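Local coordinates for protein phytase (Citrobacter braakii, PDB 3ZHC) that belongs to branch 2 of the histidine phosphatase superfamily, with a mixed beta-sheet flanked by helices, at residues B[108-116]-B[136-147]. The protein carries 2 engineered substitutions. Residues are numbered along the deposited sequence; the frame is centred on the assembly and turned at random.
Sequences IADTDQRTR and YQKDEEKNDPLF
The carboxylate of Asp-110 lies nearly flat over the ring of Phe-147 in a beta-alpha-beta crossover of the histidine phosphatase fold: strand 105-109, helix 113-126 and the parallel strand 134-135. Segment 136-147, leaving the second strand, packs against the turn between the first strand and the helix. CB of Asp-110 stands over the ring face in a CH-pi contact, 3.5 Å from the centroid of the Phe-147 ring. With CG anti to the backbone N (chi1 -169°), the Asp-110 carboxylate extends over the same ring, its plane only 9° from the ring plane. OD2 of Asp-110 is hydrogen-bonded to His-324 NE2, while OD1 takes the N-H of Thr-111 from above the carboxylate plane. At the ring's edge sits Ile-108 CG2, which also touches Leu-146 CD2 at 4.1 Å.

No direct hydrogen bond joins the two segments; two waters carry the hydrogen bonding between them. Water 1 donates to Ala-109 O and Asp-144 OD2 and accepts from Gln-137 N; water 2 links Asp-110 OD1 (2.8 Å) to Asp-144 N. Asp-144 OD1, salt-bridged to Arg-309, accepts Leu-146 N in an Asx turn; OD2 is hydrogen-bonded to Tyr-310 OH. Thr-111 CG2 packs against Gln-137 CB at 3.8 Å.

Toward solvent the fit slackens. Arg-116 lays CD over one face of the Tyr-136 ring, 4.1 Å from its centroid, and Lys-138 NZ lies over the opposite face. Exposed Glu-140 makes a long salt bridge to Arg-116, of charges only: OE1 hovers above the centre of the guanidinium face, 3.8 Å from NH1, with no N-H aimed at it.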
loop_
_atom_site.group_PDB
_atom_site.type_symbol
_atom_site.label_atom_id
_atom_site.label_comp_id
_atom_site.label_asym_id
_atom_site.label_seq_id
_atom_site.Cartn_x
_atom_site.Cartn_y
_atom_site.Cartn_z
ATOM N N ILE B 108 -4.583 -19.485 -26.496
ATOM C CA ILE B 108 -3.970 -20.633 -25.834
ATOM C C ILE B 108 -4.537 -20.727 -24.426
ATOM O O ILE B 108 -4.653 -19.715 -23.742
ATOM C CB ILE B 108 -2.455 -20.483 -25.709
ATOM C CG1 ILE B 108 -1.792 -20.438 -27.095
ATOM C CG2 ILE B 108 -1.867 -21.629 -24.864
ATOM C CD1 ILE B 108 -0.342 -20.058 -27.049
ATOM N N ALA B 109 -4.882 -21.940 -24.001
ATOM C CA ALA B 109 -5.382 -22.189 -22.660
ATOM C C ALA B 109 -4.666 -23.369 -22.029
ATOM O O ALA B 109 -4.251 -24.328 -22.739
ATOM C CB ALA B 109 -6.900 -22.437 -22.688
ATOM N N ASP B 110 -4.521 -23.315 -20.699
ATOM C CA ASP B 110 -3.993 -24.423 -19.943
ATOM C C ASP B 110 -5.094 -25.545 -19.986
ATOM O O ASP B 110 -6.246 -25.275 -20.321
ATOM C CB ASP B 110 -3.635 -23.970 -18.523
ATOM C CG ASP B 110 -2.820 -24.990 -17.739
ATOM O OD1 ASP B 110 -2.424 -26.073 -18.270
ATOM O OD2 ASP B 110 -2.571 -24.706 -16.567
ATOM N N THR B 111 -4.719 -26.782 -19.645
ATOM C CA THR B 111 -5.628 -27.958 -19.797
ATOM C C THR B 111 -6.846 -28.003 -18.838
ATOM O O THR B 111 -7.727 -28.851 -19.009
ATOM C CB THR B 111 -4.836 -29.268 -19.672
ATOM O OG1 THR B 111 -4.172 -29.298 -18.414
ATOM C CG2 THR B 111 -3.790 -29.355 -20.781
ATOM N N ASP B 112 -6.902 -27.106 -17.851
ATOM C CA ASP B 112 -8.020 -27.092 -16.914
ATOM C C ASP B 112 -9.259 -26.527 -17.571
ATOM O O ASP B 112 -9.167 -25.703 -18.502
ATOM C CB ASP B 112 -7.684 -26.278 -15.663
ATOM C CG ASP B 112 -6.506 -26.864 -14.876
ATOM O OD1 ASP B 112 -6.303 -28.100 -14.877
ATOM O OD2 ASP B 112 -5.788 -26.092 -14.264
ATOM N N GLN B 113 -10.421 -26.984 -17.086
ATOM C CA GLN B 113 -11.709 -26.447 -17.493
ATOM C C GLN B 113 -11.747 -24.940 -17.283
ATOM O O GLN B 113 -12.241 -24.211 -18.154
ATOM C CB GLN B 113 -12.845 -27.139 -16.694
ATOM C CG GLN B 113 -14.319 -26.652 -16.964
ATOM C CD GLN B 113 -14.751 -25.413 -16.145
ATOM O OE1 GLN B 113 -14.014 -24.907 -15.323
ATOM N NE2 GLN B 113 -15.961 -24.942 -16.391
ATOM N N ARG B 114 -11.220 -24.467 -16.138
ATOM C CA ARG B 114 -11.289 -23.014 -15.802
ATOM C C ARG B 114 -10.566 -22.103 -16.782
ATOM O O ARG B 114 -11.070 -21.024 -17.115
ATOM C CB ARG B 114 -10.825 -22.728 -14.362
ATOM C CG ARG B 114 -9.374 -23.015 -14.016
ATOM C CD ARG B 114 -9.133 -22.665 -12.530
ATOM N NE ARG B 114 -7.810 -23.089 -12.053
ATOM C CZ ARG B 114 -7.552 -24.113 -11.215
ATOM N NH1 ARG B 114 -8.517 -24.881 -10.690
ATOM N NH2 ARG B 114 -6.279 -24.367 -10.887
ATOM N N THR B 115 -9.395 -22.538 -17.239
ATOM C CA THR B 115 -8.624 -21.787 -18.222
ATOM C C THR B 115 -9.249 -21.957 -19.626
ATOM O O THR B 115 -9.440 -20.985 -20.330
ATOM C CB THR B 115 -7.146 -22.205 -18.217
ATOM O OG1 THR B 115 -7.058 -23.608 -18.260
ATOM C CG2 THR B 115 -6.449 -21.713 -16.932
ATOM N N ARG B 116 -9.564 -23.199 -19.998
ATOM C CA ARG B 116 -10.191 -23.511 -21.307
ATOM C C ARG B 116 -11.493 -22.740 -21.543
ATOM O O ARG B 116 -11.669 -22.147 -22.612
ATOM C CB ARG B 116 -10.428 -25.022 -21.453
ATOM C CG ARG B 116 -9.148 -25.823 -21.876
ATOM C CD ARG B 116 -9.239 -27.322 -21.539
ATOM N NE ARG B 116 -10.605 -27.669 -21.686
ATOM C CZ ARG B 116 -11.394 -28.281 -20.812
ATOM N NH1 ARG B 116 -10.990 -28.753 -19.629
ATOM N NH2 ARG B 116 -12.629 -28.453 -21.170
ATOM N N TYR B 136 -5.129 -25.926 -26.734
ATOM C CA TYR B 136 -4.725 -26.539 -25.461
ATOM C C TYR B 136 -4.194 -27.937 -25.734
ATOM O O TYR B 136 -4.535 -28.529 -26.758
ATOM C CB TYR B 136 -5.905 -26.607 -24.453
ATOM C CG TYR B 136 -7.150 -27.317 -24.997
ATOM C CD1 TYR B 136 -8.097 -26.618 -25.735
ATOM C CD2 TYR B 136 -7.366 -28.689 -24.776
ATOM C CE1 TYR B 136 -9.248 -27.250 -26.249
ATOM C CE2 TYR B 136 -8.514 -29.335 -25.285
ATOM C CZ TYR B 136 -9.446 -28.598 -26.024
ATOM O OH TYR B 136 -10.552 -29.191 -26.522
ATOM N N GLN B 137 -3.366 -28.462 -24.823
ATOM C CA GLN B 137 -2.845 -29.830 -24.960
ATOM C C GLN B 137 -4.008 -30.793 -24.819
ATOM O O GLN B 137 -4.785 -30.670 -23.890
ATOM C CB GLN B 137 -1.744 -30.146 -23.917
ATOM C CG GLN B 137 -0.504 -29.244 -23.997
ATOM C CD GLN B 137 0.219 -29.330 -25.345
ATOM O OE1 GLN B 137 0.318 -28.338 -26.074
ATOM N NE2 GLN B 137 0.712 -30.513 -25.679
ATOM N N LYS B 138 -4.121 -31.744 -25.757
ATOM C CA LYS B 138 -5.249 -32.715 -25.777
ATOM C C LYS B 138 -5.074 -33.870 -24.788
ATOM O O LYS B 138 -6.067 -34.541 -24.454
ATOM C CB LYS B 138 -5.513 -33.232 -27.209
ATOM C CG LYS B 138 -5.897 -32.105 -28.234
ATOM C CD LYS B 138 -7.259 -31.465 -27.921
ATOM C CE LYS B 138 -7.614 -30.350 -28.888
ATOM N NZ LYS B 138 -6.691 -29.177 -28.770
ATOM N N ASP B 139 -3.836 -34.123 -24.317
ATOM C CA ASP B 139 -3.619 -35.089 -23.220
ATOM C C ASP B 139 -4.040 -34.339 -21.940
ATOM O O ASP B 139 -3.198 -33.817 -21.178
ATOM C CB ASP B 139 -2.170 -35.597 -23.171
ATOM C CG ASP B 139 -1.952 -36.728 -22.115
ATOM O OD1 ASP B 139 -2.936 -37.210 -21.478
ATOM O OD2 ASP B 139 -0.773 -37.135 -21.930
ATOM N N GLU B 140 -5.364 -34.294 -21.717
ATOM C CA GLU B 140 -5.981 -33.481 -20.621
ATOM C C GLU B 140 -5.789 -34.031 -19.179
ATOM O O GLU B 140 -6.240 -33.385 -18.205
ATOM C CB GLU B 140 -7.485 -33.236 -20.926
ATOM C CG GLU B 140 -7.714 -32.408 -22.212
ATOM C CD GLU B 140 -9.193 -32.279 -22.601
ATOM O OE1 GLU B 140 -9.963 -31.606 -21.869
ATOM O OE2 GLU B 140 -9.575 -32.846 -23.650
ATOM N N GLU B 141 -5.136 -35.205 -19.053
ATOM C CA GLU B 141 -4.752 -35.771 -17.762
ATOM C C GLU B 141 -3.455 -35.060 -17.322
ATOM O O GLU B 141 -3.355 -34.509 -16.198
ATOM C CB GLU B 141 -4.492 -37.313 -17.840
ATOM C CG GLU B 141 -5.530 -38.214 -18.659
ATOM C CD GLU B 141 -6.885 -38.467 -17.953
ATOM O OE1 GLU B 141 -7.179 -37.810 -16.912
ATOM O OE2 GLU B 141 -7.651 -39.339 -18.463
ATOM N N LYS B 142 -2.472 -35.081 -18.243
ATOM C CA LYS B 142 -1.100 -34.552 -18.046
ATOM C C LYS B 142 -1.072 -32.992 -17.922
ATOM O O LYS B 142 -2.111 -32.314 -18.153
ATOM C CB LYS B 142 -0.187 -35.077 -19.212
ATOM C CG LYS B 142 1.319 -35.289 -18.895
ATOM C CD LYS B 142 2.239 -34.270 -19.577
ATOM C CE LYS B 142 3.734 -34.615 -19.359
ATOM N NZ LYS B 142 4.143 -35.931 -19.960
ATOM N N ASN B 143 0.097 -32.434 -17.551
ATOM C CA ASN B 143 0.247 -30.963 -17.381
ATOM C C ASN B 143 0.871 -30.273 -18.596
ATOM O O ASN B 143 1.670 -30.879 -19.320
ATOM C CB ASN B 143 1.055 -30.618 -16.111
ATOM C CG ASN B 143 2.563 -30.782 -16.289
ATOM O OD1 ASN B 143 3.075 -31.900 -16.488
ATOM N ND2 ASN B 143 3.288 -29.660 -16.211
ATOM N N ASP B 144 0.496 -29.004 -18.805
ATOM C CA ASP B 144 1.050 -28.184 -19.879
ATOM C C ASP B 144 2.240 -27.406 -19.292
ATOM O O ASP B 144 2.027 -26.530 -18.460
ATOM C CB ASP B 144 -0.008 -27.237 -20.455
ATOM C CG ASP B 144 0.472 -26.491 -21.711
ATOM O OD1 ASP B 144 1.699 -26.307 -21.908
ATOM O OD2 ASP B 144 -0.384 -26.085 -22.498
ATOM N N PRO B 145 3.496 -27.717 -19.734
ATOM C CA PRO B 145 4.707 -27.061 -19.168
ATOM C C PRO B 145 4.832 -25.535 -19.386
ATOM O O PRO B 145 5.609 -24.898 -18.688
ATOM C CB PRO B 145 5.869 -27.802 -19.867
ATOM C CG PRO B 145 5.283 -28.353 -21.093
ATOM C CD PRO B 145 3.859 -28.669 -20.803
ATOM N N LEU B 146 4.087 -24.966 -20.340
ATOM C CA LEU B 146 4.042 -23.496 -20.531
ATOM C C LEU B 146 3.587 -22.784 -19.264
ATOM O O LEU B 146 4.072 -21.703 -18.950
ATOM C CB LEU B 146 3.106 -23.109 -21.690
ATOM C CG LEU B 146 2.931 -21.623 -22.039
ATOM C CD1 LEU B 146 4.252 -21.048 -22.515
ATOM C CD2 LEU B 146 1.838 -21.417 -23.086
ATOM N N PHE B 147 2.648 -23.416 -18.553
ATOM C CA PHE B 147 2.083 -22.890 -17.312
ATOM C C PHE B 147 2.761 -23.430 -16.053
ATOM O O PHE B 147 2.708 -22.779 -15.023
ATOM C CB PHE B 147 0.580 -23.186 -17.275
ATOM C CG PHE B 147 -0.158 -22.613 -18.444
ATOM C CD1 PHE B 147 -0.636 -21.301 -18.408
ATOM C CD2 PHE B 147 -0.367 -23.378 -19.603
ATOM C CE1 PHE B 147 -1.331 -20.749 -19.518
ATOM C CE2 PHE B 147 -1.051 -22.843 -20.710
ATOM C CZ PHE B 147 -1.537 -21.519 -20.663
HETATM O O HOH W 1 -2.880 -26.674 -22.700
HETATM O O HOH W 2 -0.681 -27.623 -16.810
#